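Local atomic coordinates of occlusion-derived virus envelope protein E66 (Autographa californica nucleopolyhedrovirus, PDB entry 3VSN), a protein that cleaves non-sulfated chondroitin as a lyase of the viral envelope and is essential for oral infection, perhaps by digesting the host midgut's peritrophic matrix. Residues F588-V593 / M604-D609; G415-A420 / I428-K433. All blocks are in the same frame, centred on the assembly; numbering follows the deposited sequence.

Interaction 1. Residues F588-V593 / M604-D609; sequences FNYPWV and MSANED
The carbonyl oxygen of P591 takes the backbone N-H of A606 at 2.8 Å, the donor tilted 28° out of the carbonyl plane, and the CA of S605 approaches the same oxygen as a weaker CA-H...O partner. The N-H...O bond illustrates how pairing in a beta hairpin, here strands 592-597 and 600-605, can run past its last bridge, W592 with S605. One pair further along the strands, V593 and M604 form an antiparallel hydrogen-bonded pair, N to O in both directions at 3.0 Å. W592 and S605 are a non-hydrogen-bonded pair. With CG beside its own backbone N (chi1 -68°), W592 lays its indole across the partner strand, and S605 CB stands over the six-membered ring, 3.5 Å from the centroid and 8° off the normal, in a CH-pi contact. On the opposite face of the sheet V593 meets strand 414-421 at A418 and A420. A turn flanks each strand end. The cis peptide between Y590 and P591 lies in the tight turn that links strands 584-589 and 592-597, while S605-E608 is a type I turn reinforced by an ST turn, N607 N to S605 OG at 3.0 Å. E608 at that turn forms salt bridges with K326 and R345. The Y590 ring, which also has a cation-pi partner in K443, brings CE2 to within 3.7 Å of A606 CB, and P591 CB lies over one face, offset toward the rim. A water in the plane of that ring, 2.6 Å from Y590 OH, donates a hydrogen bond to N607 OD1, and N607 ND2 rests 3.6 Å from P591 CB.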
loop_
_atom_site.group_PDB
_atom_site.type_symbol
_atom_site.label_atom_id
_atom_site.label_comp_id
_atom_site.label_asym_id
_atom_site.label_seq_id
_atom_site.Cartn_x
_atom_site.Cartn_y
_atom_site.Cartn_z
ATOM N N PHE A 588 -3.569 21.933 -15.566
ATOM C CA PHE A 588 -4.295 22.019 -14.318
ATOM C C PHE A 588 -5.091 23.311 -14.397
ATOM O O PHE A 588 -4.514 24.391 -14.512
ATOM C CB PHE A 588 -3.327 22.055 -13.127
ATOM C CG PHE A 588 -2.410 20.860 -13.045
ATOM C CD1 PHE A 588 -2.791 19.721 -12.339
ATOM C CD2 PHE A 588 -1.160 20.875 -13.666
ATOM C CE1 PHE A 588 -1.949 18.616 -12.255
ATOM C CE2 PHE A 588 -0.314 19.769 -13.588
ATOM C CZ PHE A 588 -0.713 18.643 -12.883
ATOM N N ASN A 589 -6.410 23.205 -14.379
ATOM C CA ASN A 589 -7.263 24.395 -14.387
ATOM C C ASN A 589 -8.468 24.132 -13.510
ATOM O O ASN A 589 -9.568 23.877 -14.000
ATOM C CB ASN A 589 -7.689 24.784 -15.809
ATOM C CG ASN A 589 -8.368 26.148 -15.865
ATOM O OD1 ASN A 589 -8.082 27.032 -15.051
ATOM N ND2 ASN A 589 -9.268 26.326 -16.825
ATOM N N TYR A 590 -8.237 24.178 -12.203
ATOM C CA TYR A 590 -9.241 23.777 -11.227
ATOM C C TYR A 590 -10.649 24.261 -11.602
ATOM O O TYR A 590 -10.840 25.457 -11.832
ATOM C CB TYR A 590 -8.868 24.246 -9.816
ATOM C CG TYR A 590 -9.707 23.525 -8.806
ATOM C CD1 TYR A 590 -10.941 24.033 -8.411
ATOM C CD2 TYR A 590 -9.309 22.290 -8.310
ATOM C CE1 TYR A 590 -11.742 23.347 -7.517
ATOM C CE2 TYR A 590 -10.098 21.596 -7.416
ATOM C CZ TYR A 590 -11.311 22.130 -7.023
ATOM O OH TYR A 590 -12.093 21.440 -6.139
ATOM N N PRO A 591 -11.645 23.349 -11.624
ATOM C CA PRO A 591 -11.644 21.957 -11.149
ATOM C C PRO A 591 -11.146 20.891 -12.135
ATOM O O PRO A 591 -11.093 19.705 -11.780
ATOM C CB PRO A 591 -13.123 21.714 -10.832
ATOM C CG PRO A 591 -13.841 22.538 -11.846
ATOM C CD PRO A 591 -12.994 23.767 -12.063
ATOM N N TRP A 592 -10.791 21.305 -13.347
ATOM C CA TRP A 592 -10.406 20.368 -14.401
ATOM C C TRP A 592 -8.940 20.047 -14.413
ATOM O O TRP A 592 -8.102 20.894 -14.106
ATOM C CB TRP A 592 -10.852 20.897 -15.761
ATOM C CG TRP A 592 -12.353 20.890 -15.884
ATOM C CD1 TRP A 592 -13.233 21.954 -15.690
ATOM C CD2 TRP A 592 -13.207 19.740 -16.192
ATOM N NE1 TRP A 592 -14.532 21.552 -15.865
ATOM C CE2 TRP A 592 -14.587 20.235 -16.172
ATOM C CE3 TRP A 592 -12.973 18.401 -16.487
ATOM C CZ2 TRP A 592 -15.670 19.404 -16.434
ATOM C CZ3 TRP A 592 -14.072 17.572 -16.746
ATOM C CH2 TRP A 592 -15.388 18.064 -16.723
ATOM N N VAL A 593 -8.627 18.801 -14.755
ATOM C CA VAL A 593 -7.252 18.390 -15.024
ATOM C C VAL A 593 -7.241 17.622 -16.346
ATOM O O VAL A 593 -8.210 16.924 -16.671
ATOM C CB VAL A 593 -6.643 17.562 -13.856
ATOM C CG1 VAL A 593 -7.287 16.183 -13.743
ATOM C CG2 VAL A 593 -5.131 17.431 -14.007
ATOM N N MET A 604 -10.573 15.057 -16.303
ATOM C CA MET A 604 -11.453 14.768 -15.171
ATOM C C MET A 604 -11.707 16.029 -14.350
ATOM O O MET A 604 -10.836 16.890 -14.245
ATOM C CB MET A 604 -10.876 13.667 -14.273
ATOM C CG MET A 604 -11.773 13.314 -13.095
ATOM S SD MET A 604 -11.159 12.003 -12.029
ATOM C CE MET A 604 -12.266 12.182 -10.629
ATOM N N SER A 605 -12.908 16.124 -13.782
ATOM C CA SER A 605 -13.272 17.225 -12.897
ATOM C C SER A 605 -13.150 16.807 -11.431
ATOM O O SER A 605 -13.558 15.707 -11.062
ATOM C CB SER A 605 -14.704 17.679 -13.181
ATOM O OG SER A 605 -15.173 18.518 -12.143
ATOM N N ALA A 606 -12.603 17.692 -10.597
ATOM C CA ALA A 606 -12.494 17.424 -9.160
ATOM C C ALA A 606 -13.869 17.418 -8.489
ATOM O O ALA A 606 -14.011 16.936 -7.364
ATOM C CB ALA A 606 -11.565 18.429 -8.488
ATOM N N ASN A 607 -14.871 17.957 -9.189
ATOM C CA ASN A 607 -16.265 17.874 -8.754
ATOM C C ASN A 607 -16.933 16.559 -9.168
ATOM O O ASN A 607 -18.088 16.311 -8.827
ATOM C CB ASN A 607 -17.061 19.077 -9.275
ATOM C CG ASN A 607 -16.577 20.385 -8.688
ATOM O OD1 ASN A 607 -16.293 20.469 -7.492
ATOM N ND2 ASN A 607 -16.459 21.405 -9.525
ATOM N N GLU A 608 -16.186 15.733 -9.904
ATOM C CA GLU A 608 -16.634 14.410 -10.368
ATOM C C GLU A 608 -17.811 14.482 -11.348
ATOM O O GLU A 608 -18.638 13.567 -11.427
ATOM C CB GLU A 608 -16.914 13.473 -9.178
ATOM C CG GLU A 608 -15.701 13.288 -8.265
ATOM C CD GLU A 608 -16.011 12.556 -6.968
ATOM O OE1 GLU A 608 -17.146 12.666 -6.460
ATOM O OE2 GLU A 608 -15.105 11.878 -6.440
ATOM N N ASP A 609 -17.864 15.577 -12.104
ATOM C CA ASP A 609 -18.860 15.753 -13.158
ATOM C C ASP A 609 -18.801 14.592 -14.147
ATOM O O ASP A 609 -17.716 14.168 -14.556
ATOM C CB ASP A 609 -18.622 17.068 -13.906
ATOM C CG ASP A 609 -18.918 18.298 -13.056
ATOM O OD1 ASP A 609 -19.203 18.161 -11.847
ATOM O OD2 ASP A 609 -18.867 19.416 -13.604
HETATM O O HOH W 1 -14.619 22.204 -5.980
#

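Interaction 2. Residues G415-A420 / I428-K433; sequences GQTAIA and ILVYAK
Q416 and Y431 are paired across the strands and send their flat groups from the same face of the sheet, each leading away from the partner strand, so that Q416 CB and Y431 CB, 4.5 Å apart, are where the side chains come closest. The Y431 ring finds partners beyond the pair instead: K443 in a cation-pi contact and Y590 in an edge-to-face one. The two strands form a regular antiparallel beta hairpin; the axes of 415-420 and 428-433 approach to 4.7 Å, with directions 175° from one another. Q416 with Y431 and A418 with L429 are hydrogen-bonded pairs, each with two N-H...O bonds that run nearly straight; A418 N to L429 O and L429 N to A418 O are both 2.8 Å. Between the pairs, T417 CA comes within 3.2 Å of L429 O in a CA-H...O contact. On the face bearing T417, I419, I428 and V430 the side chains do the packing. T417 lies alongside V430, its OG1 3.6 Å from V430 CG2, and that hydroxyl is hydrogen-bonded to V342 O; its methyl CG2 reaches diagonally to I428 CG1 at 3.7 Å. Because I428 extends CG1 anti to its backbone N (chi1 -179°), CD1 arrives beside both this methyl and I419 CG1, the latter 3.8 Å away. A418 and L429 lie on the other face, with Q416 and Y431, and both touch V593 of strand 592-597; strand 414-421 is the outermost of its sheet within this chain, whereas strand 426-434 is joined on its second edge to strand 440-449 by backbone hydrogen bonds of I428 with T446, V430 with S444 and A432 with F442.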
loop_
_atom_site.group_PDB
_atom_site.type_symbol
_atom_site.label_atom_id
_atom_site.label_comp_id
_atom_site.label_asym_id
_atom_site.label_seq_id
_atom_site.Cartn_x
_atom_site.Cartn_y
_atom_site.Cartn_z
ATOM N N GLY A 415 -12.284 18.212 0.455
ATOM C CA GLY A 415 -11.568 17.176 -0.280
ATOM C C GLY A 415 -12.166 17.004 -1.659
ATOM O O GLY A 415 -13.210 16.372 -1.808
ATOM N N GLN A 416 -11.522 17.598 -2.662
ATOM C CA GLN A 416 -11.933 17.446 -4.058
ATOM C C GLN A 416 -10.691 17.144 -4.875
ATOM O O GLN A 416 -9.729 17.915 -4.847
ATOM C CB GLN A 416 -12.600 18.722 -4.593
ATOM C CG GLN A 416 -13.774 19.249 -3.776
ATOM C CD GLN A 416 -15.008 18.361 -3.840
ATOM O OE1 GLN A 416 -15.272 17.692 -4.845
ATOM N NE2 GLN A 416 -15.780 18.366 -2.768
ATOM N N THR A 417 -10.712 16.024 -5.594
ATOM C CA THR A 417 -9.535 15.545 -6.317
ATOM C C THR A 417 -9.896 15.051 -7.718
ATOM O O THR A 417 -10.868 14.314 -7.896
ATOM C CB THR A 417 -8.811 14.422 -5.529
ATOM O OG1 THR A 417 -8.281 14.955 -4.311
ATOM C CG2 THR A 417 -7.662 13.824 -6.333
ATOM N N ALA A 418 -9.105 15.465 -8.701
ATOM C CA ALA A 418 -9.253 14.972 -10.066
ATOM C C ALA A 418 -7.976 14.283 -10.522
ATOM O O ALA A 418 -6.871 14.677 -10.139
ATOM C CB ALA A 418 -9.617 16.103 -11.015
ATOM N N ILE A 419 -8.143 13.249 -11.341
ATOM C CA ILE A 419 -7.016 12.489 -11.879
ATOM C C ILE A 419 -7.211 12.287 -13.381
ATOM O O ILE A 419 -8.309 11.959 -13.828
ATOM C CB ILE A 419 -6.854 11.118 -11.176
ATOM C CG1 ILE A 419 -6.670 11.295 -9.663
ATOM C CG2 ILE A 419 -5.667 10.352 -11.756
ATOM C CD1 ILE A 419 -6.854 10.022 -8.850
ATOM N N ALA A 420 -6.152 12.505 -14.156
ATOM C CA ALA A 420 -6.169 12.205 -15.585
ATOM C C ALA A 420 -4.884 11.485 -15.939
ATOM O O ALA A 420 -3.808 11.882 -15.497
ATOM C CB ALA A 420 -6.310 13.480 -16.408
ATOM N N ILE A 428 -2.537 14.555 -11.080
ATOM C CA ILE A 428 -3.513 14.572 -9.998
ATOM C C ILE A 428 -3.635 15.986 -9.432
ATOM O O ILE A 428 -2.633 16.653 -9.184
ATOM C CB ILE A 428 -3.203 13.506 -8.913
ATOM C CG1 ILE A 428 -4.255 13.531 -7.794
ATOM C CG2 ILE A 428 -1.784 13.649 -8.370
ATOM C CD1 ILE A 428 -4.261 12.283 -6.935
ATOM N N LEU A 429 -4.877 16.436 -9.274
ATOM C CA LEU A 429 -5.189 17.790 -8.837
ATOM C C LEU A 429 -6.015 17.697 -7.566
ATOM O O LEU A 429 -7.122 17.155 -7.585
ATOM C CB LEU A 429 -5.976 18.526 -9.925
ATOM C CG LEU A 429 -6.484 19.939 -9.623
ATOM C CD1 LEU A 429 -5.342 20.881 -9.271
ATOM C CD2 LEU A 429 -7.287 20.471 -10.806
ATOM N N VAL A 430 -5.469 18.221 -6.470
ATOM C CA VAL A 430 -6.082 18.091 -5.153
ATOM C C VAL A 430 -6.387 19.464 -4.564
ATOM O O VAL A 430 -5.534 20.351 -4.564
ATOM C CB VAL A 430 -5.163 17.326 -4.167
ATOM C CG1 VAL A 430 -5.814 17.217 -2.789
ATOM C CG2 VAL A 430 -4.809 15.943 -4.704
ATOM N N TYR A 431 -7.613 19.622 -4.076
ATOM C CA TYR A 431 -8.002 20.770 -3.267
ATOM C C TYR A 431 -8.400 20.195 -1.924
ATOM O O TYR A 431 -9.335 19.394 -1.835
ATOM C CB TYR A 431 -9.178 21.505 -3.918
ATOM C CG TYR A 431 -9.734 22.713 -3.168
ATOM C CD1 TYR A 431 -8.945 23.460 -2.282
ATOM C CD2 TYR A 431 -11.047 23.133 -3.391
ATOM C CE1 TYR A 431 -9.465 24.569 -1.618
ATOM C CE2 TYR A 431 -11.572 24.238 -2.737
ATOM C CZ TYR A 431 -10.780 24.952 -1.856
ATOM O OH TYR A 431 -11.313 26.047 -1.214
ATOM N N ALA A 432 -7.671 20.584 -0.886
ATOM C CA ALA A 432 -7.871 20.013 0.438
ATOM C C ALA A 432 -7.792 21.067 1.532
ATOM O O ALA A 432 -7.090 22.073 1.391
ATOM C CB ALA A 432 -6.860 18.908 0.687
ATOM N N LYS A 433 -8.540 20.833 2.607
ATOM C CA LYS A 433 -8.430 21.624 3.827
ATOM C C LYS A 433 -8.594 20.699 5.030
ATOM O O LYS A 433 -9.509 19.870 5.068
ATOM C CB LYS A 433 -9.455 22.764 3.853
ATOM C CG LYS A 433 -9.272 23.734 5.016
ATOM C CD LYS A 433 -10.268 24.882 4.963
ATOM C CE LYS A 433 -9.963 25.928 6.027
ATOM N NZ LYS A 433 -10.930 27.062 5.963
#

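Interactions 1 and 2 show how two hairpins of different antiparallel sheets build one beta-sandwich region: 415-420 with 428-433 is a buried edge hairpin, and 588-593 with 604-609 is the turn-rich end of a hairpin packed against it. Their centres are about 8 Å apart, and Y590 OH comes within 3.2 Å of Q416 CB. Interaction 2 relies on two backbone pairs with two hydrogen bonds each and on aliphatic branches. In interaction 1 strand pairing soon gives way to turns, an aromatic face, a cis proline and a water bridge, in a contact that is only partly buried. K326 touches both, through E608 in one and the backbone oxygen of T417 in the other.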